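Local atomic coordinates of AvmM (Streptomyces sp. NBRC 109436, PDB entry 7FE6), a protein that catalyses macrocyclization in alchivemycin A biosynthesis, through dehydration and a Michael-type addition. Residues Phe43-Tyr47 / Gly59-Val63; Ile64-Arg69 / Phe144-Thr149; Glu151-Ala157 / Leu182-Arg188; Ala157-Asp163 / Phe175-Arg181. All coordinates share one frame; numbering follows the deposited sequence.

Interaction 1: residues Phe43-Tyr47 / Gly59-Val63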
loop_
_atom_site.group_PDB
_atom_site.type_symbol
_atom_site.label_atom_id
_atom_site.label_comp_id
_atom_site.label_asym_id
_atom_site.label_seq_id
_atom_site.Cartn_x
_atom_site.Cartn_y
_atom_site.Cartn_z
ATOM N N PHE A 43 4.640 0.251 13.188
ATOM C CA PHE A 43 4.153 0.581 11.856
ATOM C C PHE A 43 3.275 1.824 11.968
ATOM O O PHE A 43 3.056 2.364 13.054
ATOM C CB PHE A 43 3.392 -0.583 11.200
ATOM C CG PHE A 43 2.160 -1.014 11.952
ATOM C CD1 PHE A 43 2.240 -1.978 12.954
ATOM C CD2 PHE A 43 0.922 -0.433 11.686
ATOM C CE1 PHE A 43 1.112 -2.367 13.655
ATOM C CE2 PHE A 43 -0.205 -0.830 12.374
ATOM C CZ PHE A 43 -0.104 -1.802 13.372
ATOM N N SER A 44 2.833 2.327 10.827
ATOM C CA SER A 44 1.924 3.445 10.825
ATOM C C SER A 44 0.710 3.075 9.991
ATOM O O SER A 44 0.757 2.195 9.130
ATOM C CB SER A 44 2.583 4.757 10.337
ATOM O OG SER A 44 2.720 4.831 8.933
ATOM N N VAL A 45 -0.403 3.708 10.319
ATOM C CA VAL A 45 -1.655 3.507 9.613
ATOM C C VAL A 45 -2.379 4.845 9.653
ATOM O O VAL A 45 -2.306 5.572 10.650
ATOM C CB VAL A 45 -2.470 2.339 10.241
ATOM C CG1 VAL A 45 -2.552 2.472 11.773
ATOM C CG2 VAL A 45 -3.878 2.205 9.628
ATOM N N PHE A 46 -3.052 5.192 8.566
ATOM C CA PHE A 46 -3.649 6.511 8.487
ATOM C C PHE A 46 -4.924 6.416 7.668
ATOM O O PHE A 46 -5.002 5.632 6.720
ATOM C CB PHE A 46 -2.676 7.549 7.887
ATOM C CG PHE A 46 -1.726 7.000 6.829
ATOM C CD1 PHE A 46 -0.558 6.338 7.196
ATOM C CD2 PHE A 46 -1.983 7.202 5.470
ATOM C CE1 PHE A 46 0.313 5.836 6.239
ATOM C CE2 PHE A 46 -1.115 6.712 4.492
ATOM C CZ PHE A 46 0.046 6.030 4.874
ATOM N N TYR A 47 -5.933 7.191 8.045
ATOM C CA TYR A 47 -7.170 7.208 7.278
ATOM C C TYR A 47 -7.338 8.570 6.619
ATOM O O TYR A 47 -7.005 9.600 7.215
ATOM C CB TYR A 47 -8.378 6.826 8.148
ATOM C CG TYR A 47 -8.658 7.669 9.383
ATOM C CD1 TYR A 47 -8.034 7.380 10.609
ATOM C CD2 TYR A 47 -9.604 8.705 9.350
ATOM C CE1 TYR A 47 -8.306 8.128 11.762
ATOM C CE2 TYR A 47 -9.887 9.460 10.489
ATOM C CZ TYR A 47 -9.231 9.162 11.697
ATOM O OH TYR A 47 -9.506 9.897 12.820
ATOM N N GLY A 59 -12.262 8.591 14.420
ATOM C CA GLY A 59 -11.191 7.880 15.092
ATOM C C GLY A 59 -10.946 6.542 14.431
ATOM O O GLY A 59 -11.835 5.974 13.791
ATOM N N LEU A 60 -9.727 6.036 14.601
ATOM C CA LEU A 60 -9.325 4.777 13.985
ATOM C C LEU A 60 -9.637 3.579 14.882
ATOM O O LEU A 60 -9.411 3.607 16.098
ATOM C CB LEU A 60 -7.824 4.778 13.672
ATOM C CG LEU A 60 -7.333 3.456 13.045
ATOM C CD1 LEU A 60 -7.926 3.245 11.657
ATOM C CD2 LEU A 60 -5.822 3.233 13.086
ATOM N N ASN A 61 -10.121 2.510 14.259
ATOM C CA ASN A 61 -10.190 1.194 14.878
ATOM C C ASN A 61 -9.231 0.254 14.155
ATOM O O ASN A 61 -8.989 0.391 12.949
ATOM C CB ASN A 61 -11.620 0.634 14.843
ATOM C CG ASN A 61 -12.626 1.560 15.528
ATOM O OD1 ASN A 61 -12.647 1.678 16.753
ATOM N ND2 ASN A 61 -13.440 2.252 14.727
ATOM N N LEU A 62 -8.652 -0.675 14.922
ATOM C CA LEU A 62 -7.688 -1.662 14.444
ATOM C C LEU A 62 -8.163 -3.038 14.890
ATOM O O LEU A 62 -8.504 -3.226 16.063
ATOM C CB LEU A 62 -6.293 -1.377 15.003
ATOM C CG LEU A 62 -5.048 -1.497 14.138
ATOM C CD1 LEU A 62 -5.076 -0.540 12.956
ATOM C CD2 LEU A 62 -3.879 -1.191 15.016
ATOM N N VAL A 63 -8.233 -3.989 13.966
ATOM C CA VAL A 63 -8.717 -5.328 14.283
ATOM C C VAL A 63 -7.597 -6.331 14.083
ATOM O O VAL A 63 -6.961 -6.356 13.027
ATOM C CB VAL A 63 -9.939 -5.712 13.438
ATOM C CG1 VAL A 63 -10.439 -7.065 13.854
ATOM C CG2 VAL A 63 -11.023 -4.681 13.616
#

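Interaction 2: residues Ile64-Arg69 / Phe144-Thr149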
loop_
_atom_site.group_PDB
_atom_site.type_symbol
_atom_site.label_atom_id
_atom_site.label_comp_id
_atom_site.label_asym_id
_atom_site.label_seq_id
_atom_site.Cartn_x
_atom_site.Cartn_y
_atom_site.Cartn_z
ATOM N N ILE A 64 -7.334 -7.141 15.102
ATOM C CA ILE A 64 -6.366 -8.224 14.994
ATOM C C ILE A 64 -7.140 -9.527 14.923
ATOM O O ILE A 64 -8.033 -9.762 15.741
ATOM C CB ILE A 64 -5.365 -8.221 16.156
ATOM C CG1 ILE A 64 -4.656 -6.860 16.215
ATOM C CG2 ILE A 64 -4.375 -9.375 15.964
ATOM C CD1 ILE A 64 -3.599 -6.761 17.293
ATOM N N TRP A 65 -6.829 -10.349 13.927
ATOM C CA TRP A 65 -7.605 -11.534 13.586
ATOM C C TRP A 65 -6.668 -12.716 13.395
ATOM O O TRP A 65 -5.662 -12.607 12.686
ATOM C CB TRP A 65 -8.430 -11.302 12.317
ATOM C CG TRP A 65 -9.138 -12.540 11.766
ATOM C CD1 TRP A 65 -10.107 -13.282 12.388
ATOM C CD2 TRP A 65 -8.977 -13.118 10.452
ATOM N NE1 TRP A 65 -10.534 -14.303 11.555
ATOM C CE2 TRP A 65 -9.861 -14.219 10.364
ATOM C CE3 TRP A 65 -8.160 -12.821 9.353
ATOM C CZ2 TRP A 65 -9.952 -15.015 9.228
ATOM C CZ3 TRP A 65 -8.254 -13.613 8.223
ATOM C CH2 TRP A 65 -9.144 -14.697 8.170
ATOM N N PHE A 66 -6.987 -13.832 14.038
ATOM C CA PHE A 66 -6.321 -15.108 13.783
ATOM C C PHE A 66 -7.311 -16.031 13.092
ATOM O O PHE A 66 -8.389 -16.299 13.627
ATOM C CB PHE A 66 -5.808 -15.753 15.074
ATOM C CG PHE A 66 -4.619 -15.053 15.696
ATOM C CD1 PHE A 66 -4.042 -13.947 15.096
ATOM C CD2 PHE A 66 -4.071 -15.520 16.890
ATOM C CE1 PHE A 66 -2.947 -13.312 15.676
ATOM C CE2 PHE A 66 -2.973 -14.888 17.470
ATOM C CZ PHE A 66 -2.413 -13.778 16.861
ATOM N N SER A 67 -6.945 -16.520 11.914
ATOM C CA SER A 67 -7.838 -17.388 11.168
ATOM C C SER A 67 -7.778 -18.837 11.634
ATOM O O SER A 67 -8.664 -19.624 11.271
ATOM C CB SER A 67 -7.493 -17.342 9.686
ATOM O OG SER A 67 -6.315 -18.080 9.466
ATOM N N ASP A 68 -6.745 -19.214 12.398
ATOM C CA ASP A 68 -6.430 -20.615 12.660
ATOM C C ASP A 68 -6.401 -20.950 14.143
ATOM O O ASP A 68 -5.825 -21.971 14.530
ATOM C CB ASP A 68 -5.099 -20.985 12.001
ATOM C CG ASP A 68 -3.957 -20.071 12.419
ATOM O OD1 ASP A 68 -4.223 -19.002 13.009
ATOM O OD2 ASP A 68 -2.787 -20.410 12.130
ATOM N N ARG A 69 -7.033 -20.131 14.975
ATOM C CA ARG A 69 -7.217 -20.413 16.390
ATOM C C ARG A 69 -8.161 -19.373 16.966
ATOM O O ARG A 69 -8.260 -18.255 16.446
ATOM C CB ARG A 69 -5.882 -20.412 17.127
ATOM C CG ARG A 69 -5.051 -19.174 16.901
ATOM C CD ARG A 69 -3.633 -19.437 17.360
ATOM N NE ARG A 69 -3.585 -19.760 18.784
ATOM C CZ ARG A 69 -2.485 -20.147 19.418
ATOM N NH1 ARG A 69 -1.340 -20.268 18.760
ATOM N NH2 ARG A 69 -2.525 -20.424 20.710
ATOM N N PHE A 144 3.286 -9.329 20.190
ATOM C CA PHE A 144 2.563 -10.468 20.726
ATOM C C PHE A 144 3.436 -11.180 21.739
ATOM O O PHE A 144 4.663 -11.201 21.619
ATOM C CB PHE A 144 2.150 -11.431 19.628
ATOM C CG PHE A 144 1.167 -10.847 18.677
ATOM C CD1 PHE A 144 -0.203 -10.947 18.927
ATOM C CD2 PHE A 144 1.596 -10.169 17.547
ATOM C CE1 PHE A 144 -1.121 -10.395 18.043
ATOM C CE2 PHE A 144 0.685 -9.616 16.666
ATOM C CZ PHE A 144 -0.669 -9.728 16.910
ATOM N N ARG A 145 2.797 -11.749 22.757
ATOM C CA ARG A 145 3.572 -12.457 23.754
ATOM C C ARG A 145 4.255 -13.653 23.101
ATOM O O ARG A 145 3.767 -14.212 22.114
ATOM C CB ARG A 145 2.681 -12.904 24.920
ATOM C CG ARG A 145 1.625 -13.937 24.550
ATOM C CD ARG A 145 0.855 -14.416 25.782
ATOM N NE ARG A 145 -0.061 -15.514 25.480
ATOM C CZ ARG A 145 0.331 -16.766 25.271
ATOM N NH1 ARG A 145 1.621 -17.075 25.316
ATOM N NH2 ARG A 145 -0.557 -17.713 25.006
ATOM N N GLU A 146 5.415 -14.016 23.640
ATOM C CA GLU A 146 6.103 -15.216 23.198
ATOM C C GLU A 146 5.196 -16.422 23.379
ATOM O O GLU A 146 4.373 -16.476 24.299
ATOM C CB GLU A 146 7.382 -15.402 24.008
ATOM C CG GLU A 146 8.518 -14.509 23.579
ATOM C CD GLU A 146 9.747 -14.672 24.459
ATOM O OE1 GLU A 146 9.768 -15.620 25.282
ATOM O OE2 GLU A 146 10.699 -13.866 24.302
ATOM N N GLY A 147 5.357 -17.406 22.507
ATOM C CA GLY A 147 4.620 -18.631 22.678
ATOM C C GLY A 147 3.241 -18.655 22.065
ATOM O O GLY A 147 2.504 -19.625 22.286
ATOM N N ILE A 148 2.840 -17.612 21.343
ATOM C CA ILE A 148 1.601 -17.645 20.580
ATOM C C ILE A 148 1.963 -17.434 19.117
ATOM O O ILE A 148 2.828 -16.611 18.797
ATOM C CB ILE A 148 0.577 -16.617 21.109
ATOM C CG1 ILE A 148 -0.798 -16.836 20.471
ATOM C CG2 ILE A 148 1.070 -15.183 20.922
ATOM C CD1 ILE A 148 -1.946 -16.141 21.225
ATOM N N THR A 149 1.376 -18.248 18.240
ATOM C CA THR A 149 1.698 -18.221 16.821
ATOM C C THR A 149 0.423 -18.245 15.988
ATOM O O THR A 149 -0.664 -18.568 16.483
ATOM C CB THR A 149 2.561 -19.411 16.397
ATOM O OG1 THR A 149 1.817 -20.624 16.575
ATOM C CG2 THR A 149 3.858 -19.453 17.198
#

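Interaction 3: residues Glu151-Ala157 / Leu182-Arg188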
loop_
_atom_site.group_PDB
_atom_site.type_symbol
_atom_site.label_atom_id
_atom_site.label_comp_id
_atom_site.label_asym_id
_atom_site.label_seq_id
_atom_site.Cartn_x
_atom_site.Cartn_y
_atom_site.Cartn_z
ATOM N N GLU A 151 -0.562 -18.927 11.529
ATOM C CA GLU A 151 -0.093 -19.099 10.169
ATOM C C GLU A 151 -0.921 -18.342 9.131
ATOM O O GLU A 151 -0.563 -18.336 7.947
ATOM C CB GLU A 151 -0.001 -20.593 9.870
ATOM C CG GLU A 151 1.202 -21.154 10.624
ATOM C CD GLU A 151 2.466 -20.380 10.224
ATOM O OE1 GLU A 151 2.791 -20.440 9.000
ATOM O OE2 GLU A 151 3.064 -19.650 11.073
ATOM N N HIS A 152 -2.000 -17.688 9.545
ATOM C CA HIS A 152 -2.672 -16.736 8.670
ATOM C C HIS A 152 -3.490 -15.794 9.543
ATOM O O HIS A 152 -4.512 -16.191 10.115
ATOM C CB HIS A 152 -3.544 -17.422 7.621
ATOM C CG HIS A 152 -4.412 -16.463 6.865
ATOM N ND1 HIS A 152 -3.898 -15.408 6.137
ATOM C CD2 HIS A 152 -5.762 -16.358 6.775
ATOM C CE1 HIS A 152 -4.892 -14.718 5.605
ATOM N NE2 HIS A 152 -6.033 -15.272 5.977
ATOM N N ALA A 153 -3.051 -14.542 9.603
ATOM C CA ALA A 153 -3.612 -13.540 10.480
ATOM C C ALA A 153 -3.664 -12.239 9.702
ATOM O O ALA A 153 -3.044 -12.095 8.642
ATOM C CB ALA A 153 -2.774 -13.385 11.756
ATOM N N GLY A 154 -4.381 -11.272 10.246
ATOM C CA GLY A 154 -4.439 -9.972 9.609
ATOM C C GLY A 154 -4.565 -8.884 10.643
ATOM O O GLY A 154 -5.145 -9.081 11.721
ATOM N N ILE A 155 -3.998 -7.727 10.317
ATOM C CA ILE A 155 -4.365 -6.483 10.975
ATOM C C ILE A 155 -5.289 -5.742 10.021
ATOM O O ILE A 155 -4.984 -5.602 8.825
ATOM C CB ILE A 155 -3.131 -5.644 11.330
ATOM C CG1 ILE A 155 -2.138 -6.492 12.117
ATOM C CG2 ILE A 155 -3.542 -4.456 12.161
ATOM C CD1 ILE A 155 -0.790 -5.816 12.379
ATOM N N PHE A 156 -6.406 -5.257 10.540
ATOM C CA PHE A 156 -7.387 -4.566 9.723
ATOM C C PHE A 156 -7.616 -3.160 10.248
ATOM O O PHE A 156 -7.701 -2.946 11.462
ATOM C CB PHE A 156 -8.719 -5.290 9.680
ATOM C CG PHE A 156 -8.674 -6.631 9.006
ATOM C CD1 PHE A 156 -8.178 -7.754 9.685
ATOM C CD2 PHE A 156 -9.149 -6.775 7.696
ATOM C CE1 PHE A 156 -8.164 -8.987 9.088
ATOM C CE2 PHE A 156 -9.127 -8.001 7.075
ATOM C CZ PHE A 156 -8.633 -9.123 7.775
ATOM N N ALA A 157 -7.665 -2.203 9.326
ATOM C CA ALA A 157 -7.930 -0.813 9.655
ATOM C C ALA A 157 -9.388 -0.505 9.351
ATOM O O ALA A 157 -9.842 -0.674 8.214
ATOM C CB ALA A 157 -6.996 0.109 8.877
ATOM N N LEU A 182 -12.652 -0.948 4.893
ATOM C CA LEU A 182 -11.709 -1.793 5.607
ATOM C C LEU A 182 -10.442 -2.001 4.789
ATOM O O LEU A 182 -10.512 -2.306 3.599
ATOM C CB LEU A 182 -12.346 -3.144 5.910
ATOM C CG LEU A 182 -11.699 -4.078 6.935
ATOM C CD1 LEU A 182 -11.621 -3.443 8.315
ATOM C CD2 LEU A 182 -12.517 -5.357 7.023
ATOM N N GLN A 183 -9.285 -1.885 5.442
ATOM C CA GLN A 183 -7.996 -2.175 4.831
ATOM C C GLN A 183 -7.287 -3.290 5.597
ATOM O O GLN A 183 -7.290 -3.323 6.835
ATOM C CB GLN A 183 -7.096 -0.943 4.804
ATOM C CG GLN A 183 -5.935 -1.060 3.819
ATOM C CD GLN A 183 -6.424 -1.001 2.373
ATOM O OE1 GLN A 183 -7.513 -0.511 2.104
ATOM N NE2 GLN A 183 -5.631 -1.516 1.449
ATOM N N GLN A 184 -6.641 -4.177 4.856
ATOM C CA GLN A 184 -6.098 -5.415 5.391
ATOM C C GLN A 184 -4.584 -5.377 5.308
ATOM O O GLN A 184 -4.010 -4.764 4.407
ATOM C CB GLN A 184 -6.649 -6.620 4.608
ATOM C CG GLN A 184 -6.181 -8.012 5.033
ATOM C CD GLN A 184 -6.909 -9.131 4.275
ATOM O OE1 GLN A 184 -7.914 -8.895 3.616
ATOM N NE2 GLN A 184 -6.366 -10.329 4.322
ATOM N N ALA A 185 -3.943 -6.028 6.266
ATOM C CA ALA A 185 -2.532 -6.371 6.165
ATOM C C ALA A 185 -2.418 -7.806 6.656
ATOM O O ALA A 185 -2.646 -8.069 7.844
ATOM C CB ALA A 185 -1.671 -5.417 6.987
ATOM N N SER A 186 -2.111 -8.735 5.744
ATOM C CA SER A 186 -1.967 -10.144 6.104
ATOM C C SER A 186 -0.543 -10.450 6.526
ATOM O O SER A 186 0.413 -9.953 5.944
ATOM C CB SER A 186 -2.349 -11.055 4.944
ATOM O OG SER A 186 -3.720 -10.929 4.643
ATOM N N PHE A 187 -0.401 -11.300 7.522
ATOM C CA PHE A 187 0.925 -11.598 8.032
ATOM C C PHE A 187 0.888 -12.987 8.640
ATOM O O PHE A 187 -0.162 -13.627 8.695
ATOM C CB PHE A 187 1.375 -10.530 9.047
ATOM C CG PHE A 187 0.585 -10.533 10.330
ATOM C CD1 PHE A 187 -0.637 -9.891 10.408
ATOM C CD2 PHE A 187 1.091 -11.158 11.475
ATOM C CE1 PHE A 187 -1.362 -9.890 11.601
ATOM C CE2 PHE A 187 0.385 -11.171 12.654
ATOM C CZ PHE A 187 -0.847 -10.532 12.727
ATOM N N ARG A 188 2.059 -13.489 8.998
ATOM C CA ARG A 188 2.184 -14.648 9.859
ATOM C C ARG A 188 2.843 -14.214 11.159
ATOM O O ARG A 188 3.703 -13.323 11.168
ATOM C CB ARG A 188 3.005 -15.749 9.198
ATOM C CG ARG A 188 2.306 -16.453 8.055
ATOM C CD ARG A 188 3.066 -17.707 7.690
ATOM N NE ARG A 188 4.475 -17.423 7.419
ATOM C CZ ARG A 188 5.478 -17.687 8.260
ATOM N NH1 ARG A 188 5.236 -18.255 9.441
ATOM N NH2 ARG A 188 6.727 -17.388 7.921
#

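Interaction 4: residues Ala157-Asp163 / Phe175-Arg181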
loop_
_atom_site.group_PDB
_atom_site.type_symbol
_atom_site.label_atom_id
_atom_site.label_comp_id
_atom_site.label_asym_id
_atom_site.label_seq_id
_atom_site.Cartn_x
_atom_site.Cartn_y
_atom_site.Cartn_z
ATOM N N ALA A 157 -7.665 -2.203 9.326
ATOM C CA ALA A 157 -7.930 -0.813 9.655
ATOM C C ALA A 157 -9.388 -0.505 9.351
ATOM O O ALA A 157 -9.842 -0.674 8.214
ATOM C CB ALA A 157 -6.996 0.109 8.877
ATOM N N LEU A 158 -10.117 -0.049 10.363
ATOM C CA LEU A 158 -11.538 0.257 10.224
ATOM C C LEU A 158 -11.735 1.690 10.690
ATOM O O LEU A 158 -11.887 1.936 11.902
ATOM C CB LEU A 158 -12.407 -0.698 11.039
ATOM C CG LEU A 158 -13.901 -0.352 11.095
ATOM C CD1 LEU A 158 -14.604 -0.576 9.738
ATOM C CD2 LEU A 158 -14.585 -1.102 12.227
ATOM N N PRO A 159 -11.727 2.657 9.773
ATOM C CA PRO A 159 -11.987 4.049 10.166
ATOM C C PRO A 159 -13.411 4.208 10.688
ATOM O O PRO A 159 -14.370 3.740 10.074
ATOM C CB PRO A 159 -11.755 4.829 8.869
ATOM C CG PRO A 159 -10.956 3.893 7.997
ATOM C CD PRO A 159 -11.443 2.533 8.339
ATOM N N GLY A 160 -13.541 4.836 11.853
ATOM C CA GLY A 160 -14.839 5.155 12.441
ATOM C C GLY A 160 -15.130 6.646 12.400
ATOM O O GLY A 160 -14.257 7.474 12.689
ATOM N N MET A 161 -16.353 6.983 12.008
ATOM C CA MET A 161 -16.777 8.369 12.036
ATOM C C MET A 161 -18.172 8.488 12.633
ATOM O O MET A 161 -18.974 7.550 12.629
ATOM C CB MET A 161 -16.741 9.018 10.647
ATOM C CG MET A 161 -17.290 8.161 9.507
ATOM S SD MET A 161 -16.071 7.071 8.726
ATOM C CE MET A 161 -14.565 7.669 9.443
ATOM N N LEU A 162 -18.431 9.684 13.142
ATOM C CA LEU A 162 -19.738 10.113 13.608
ATOM C C LEU A 162 -20.348 10.904 12.458
ATOM O O LEU A 162 -19.831 11.958 12.077
ATOM C CB LEU A 162 -19.593 10.941 14.885
ATOM C CG LEU A 162 -19.045 10.163 16.092
ATOM C CD1 LEU A 162 -18.955 11.033 17.325
ATOM C CD2 LEU A 162 -19.930 8.969 16.385
ATOM N N ASP A 163 -21.421 10.362 11.880
ATOM C CA ASP A 163 -22.135 11.033 10.798
ATOM C C ASP A 163 -22.539 12.460 11.173
ATOM O O ASP A 163 -22.200 13.423 10.474
ATOM C CB ASP A 163 -23.368 10.212 10.416
ATOM C CG ASP A 163 -24.121 10.814 9.258
ATOM O OD1 ASP A 163 -23.590 10.754 8.120
ATOM O OD2 ASP A 163 -25.231 11.359 9.491
ATOM N N PHE A 175 -14.847 3.322 18.101
ATOM C CA PHE A 175 -15.229 4.684 17.743
ATOM C C PHE A 175 -16.075 4.694 16.475
ATOM O O PHE A 175 -15.692 4.104 15.460
ATOM C CB PHE A 175 -14.007 5.581 17.540
ATOM C CG PHE A 175 -14.376 7.021 17.329
ATOM C CD1 PHE A 175 -14.704 7.492 16.063
ATOM C CD2 PHE A 175 -14.470 7.890 18.418
ATOM C CE1 PHE A 175 -15.094 8.811 15.878
ATOM C CE2 PHE A 175 -14.848 9.215 18.241
ATOM C CZ PHE A 175 -15.153 9.680 16.966
ATOM N N GLY A 176 -17.231 5.368 16.545
ATOM C CA GLY A 176 -18.008 5.669 15.357
ATOM C C GLY A 176 -19.395 5.061 15.311
ATOM O O GLY A 176 -19.670 4.057 15.984
ATOM N N ASN A 177 -20.299 5.700 14.566
ATOM C CA ASN A 177 -21.585 5.103 14.238
ATOM C C ASN A 177 -21.700 4.724 12.772
ATOM O O ASN A 177 -22.530 3.879 12.431
ATOM C CB ASN A 177 -22.739 6.045 14.634
ATOM C CG ASN A 177 -22.812 7.278 13.762
ATOM O OD1 ASN A 177 -21.792 7.752 13.255
ATOM N ND2 ASN A 177 -24.010 7.833 13.615
ATOM N N VAL A 178 -20.901 5.330 11.901
ATOM C CA VAL A 178 -20.719 4.857 10.538
ATOM C C VAL A 178 -19.223 4.659 10.324
ATOM O O VAL A 178 -18.397 5.172 11.084
ATOM C CB VAL A 178 -21.314 5.822 9.502
ATOM C CG1 VAL A 178 -22.820 5.961 9.729
ATOM C CG2 VAL A 178 -20.625 7.163 9.600
ATOM N N PHE A 179 -18.875 3.910 9.272
ATOM C CA PHE A 179 -17.506 3.419 9.146
ATOM C C PHE A 179 -16.971 3.598 7.729
ATOM O O PHE A 179 -17.712 3.851 6.778
ATOM C CB PHE A 179 -17.416 1.946 9.576
ATOM C CG PHE A 179 -17.866 1.717 10.981
ATOM C CD1 PHE A 179 -16.992 1.896 12.037
ATOM C CD2 PHE A 179 -19.186 1.381 11.254
ATOM C CE1 PHE A 179 -17.422 1.709 13.346
ATOM C CE2 PHE A 179 -19.628 1.204 12.556
ATOM C CZ PHE A 179 -18.747 1.365 13.607
ATOM N N GLY A 180 -15.649 3.486 7.611
ATOM C CA GLY A 180 -14.970 3.601 6.344
ATOM C C GLY A 180 -14.647 2.253 5.726
ATOM O O GLY A 180 -15.118 1.198 6.155
ATOM N N ARG A 181 -13.822 2.309 4.686
ATOM C CA ARG A 181 -13.436 1.136 3.911
ATOM C C ARG A 181 -12.383 0.331 4.666
ATOM O O ARG A 181 -11.353 0.877 5.065
ATOM C CB ARG A 181 -12.897 1.575 2.550
ATOM C CG ARG A 181 -12.747 0.454 1.541
ATOM C CD ARG A 181 -12.093 0.926 0.276
ATOM N NE ARG A 181 -10.650 1.059 0.409
ATOM C CZ ARG A 181 -9.794 1.034 -0.617
ATOM N NH1 ARG A 181 -10.240 0.872 -1.865
ATOM N NH2 ARG A 181 -8.484 1.163 -0.402
#

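Interaction 1: residues Phe43-Tyr47 / Gly59-Val63
Val45 and Leu60 meet in the buried core between the two sheets of a beta-sandwich, the methyl CG1 of Val45 lying 3.6 Å from CD2 of Leu60. No hydrogen bond joins the segments: their axes stay 8.2 Å apart at the closest and run at 130° to each other, so side chains do the bridging, that of Tyr47 also meeting the backbone of Gly59 and Leu60. Apolar contacts carry most of it. CG1 of Val45 also reaches the other leucine, 4.1 Å from CD1 of Leu62, while CD2 of Leu62 comes to the edge of the Phe43 ring, 4.2 Å from CZ. Branched and aromatic residues suit the interior between the sheets, since they fill it without needing polar partners. Tyr47 adds a mixed contact: with CG set between backbone N and carbonyl carbon (chi1 58°), its ring slides past Leu60 in the opposite sense, CE1 3.9 Å from CB of Leu60. Its OH passes close to the Gly59 backbone and hydrogen-bonds Thr58 OG1. With a leucine at Tyr47, Thr58 would probably lose its hydroxyl partner and a gap would open beside Leu60 and Gly59. Strand 135-144 flanks 40-49 in one sheet, strand 153-162 lies beside 57-66 in the other, and Ala157 of strand 153-162 packs on Val45 and its Pro159 on Tyr47.

Interaction 2: residues Ile64-Arg69 / Phe144-Thr149
Arg69 NH1 donates to the carbonyl O of Thr149 at 2.9 Å, tying together two loops at the end of the beta-sandwich. The bond is bent, with 140° at the hydrogen; Arg69 NH2 has a salt bridge to Asp71, so both terminal nitrogens have partners. A bend in the Arg69 chain at chi3 (-61°) carries the guanidinium to Thr149 O and Ile148. Thr149 follows a type II turn from Arg145 to Ile148. Gly147 suits its third position, where a CB would jam against the preceding carbonyl O. Over one face of the guanidinium lies CG1 of Ile148, 3.9 Å from CZ of Arg69, and CD1 of the same isoleucine touches the edge of the Phe66 ring. Apolar residues thus fill the buried side of the loop pair, with Leu189 of strand 178-189 against Phe66, Phe144 and Ile148. The rings of Phe66 and Phe144 approach obliquely, planes at 40° and centroids 5.8 Å apart. At the edge of the Phe144 ring, CG2 of Ile64 sits 3.8 Å from CZ.

Interaction 3: residues Glu151-Ala157 / Leu182-Arg188
Ala153 to Ala157 pair with Gln183 to Phe187 as an antiparallel ladder within one sheet of the beta-sandwich. Ala153 with Phe187, Ile155 with Ala185 and Ala157 with Gln183 are hydrogen-bonded pairs, each with two N-H to O bonds; Gly154 with Ser186 and Phe156 with Gln184 are the non-hydrogen-bonded pairs between them. On the face shared by Ala153, Ile155 and Phe187, CB of Ala153 makes a CH-pi contact 3.9 Å from the Phe187 ring centroid. A chi1 of 68° swings the Phe187 ring across to the neighbouring strand, its face on Ala153 and its CE1 3.5 Å from CG1 of Ile155. Small alanine leaves room for that ring. On the other face, Phe156 and Gln184 run side by side, CE2 of Phe156 3.6 Å from CG of Gln184. Gly154 suits its place because a CB would strike Phe156 CE1. Gln184 NE2 donates to Ser186 OG at 2.7 Å, and Gln184 OE1 bonds Ser135 of the third subunit, so this face helps build the trimer. Arg50 of that subunit, a residue of the alchivemycin A pocket, donates through NH2 to Leu182 O. At the far end Arg188 bridges Glu151 and, through NE, Glu42 of the third subunit; its NH1 donates to Glu151 OE2 at 3.1 Å, and that oxygen lies in the guanidinium plane and offers its syn lone pair.

Interaction 4: residues Ala157-Asp163 / Phe175-Arg181
Met161 and Val178 form an antiparallel hydrogen-bonded pair, Met161 N to Val178 O at 2.9 Å and Val178 N to Met161 O at 3.0 Å, and farther along Gly180 N donates to Pro159 O. Met161 O is gripped twice, for Asn177 N also donates to it at 3.0 Å, from above the carbonyl plane. The Asn177 side chain adds its own bond: a chi1 of 70° turns the amide toward the facing strand, where OD1 accepts from Asp163 N at 3.0 Å, in the amide plane and on a lone pair. With an alanine in place of Asn177, the N-H of Asp163 would probably be left without this acceptor and the start of the loop set freer to move. Apolar side chains pack beside the bonds: CG of Met161 lies 3.5 Å from CG2 of Val178, and CD1 of Leu158 is 3.8 Å from CB of Phe179. The Phe175 ring brings its edge to the Gly160 backbone. Gly160 and Gly176 suit their places, since a CB on the first would clash with Phe175 O and one on the second with Met161 N. Two residues, Asn177 and Val178, facing the single Met161 make a classic beta bulge at the beginning of strand 178-189.

Along the chain, interactions 1, 2 and 3 come in series, while interaction 4 falls within the span bracketed by interaction 3. Interaction 1 joins the two sheets of the sandwich across its core, near the chain's centre. Interactions 3 and 4 zip strand 153-162 to strand 178-189, share Ala157 and have centres 18 Å apart. Strand 57-66 runs through interactions 1 and 2, whose centres are 19 Å apart, and neighbours strand 153-162. Interactions 2 and 4 lie at opposite ends, 26 Å between centres. Core, sheet and end loops thus form one continuous body, which meets the second subunit at interactions 1 and 2 and the third at 2, 3 and, slightly, 4.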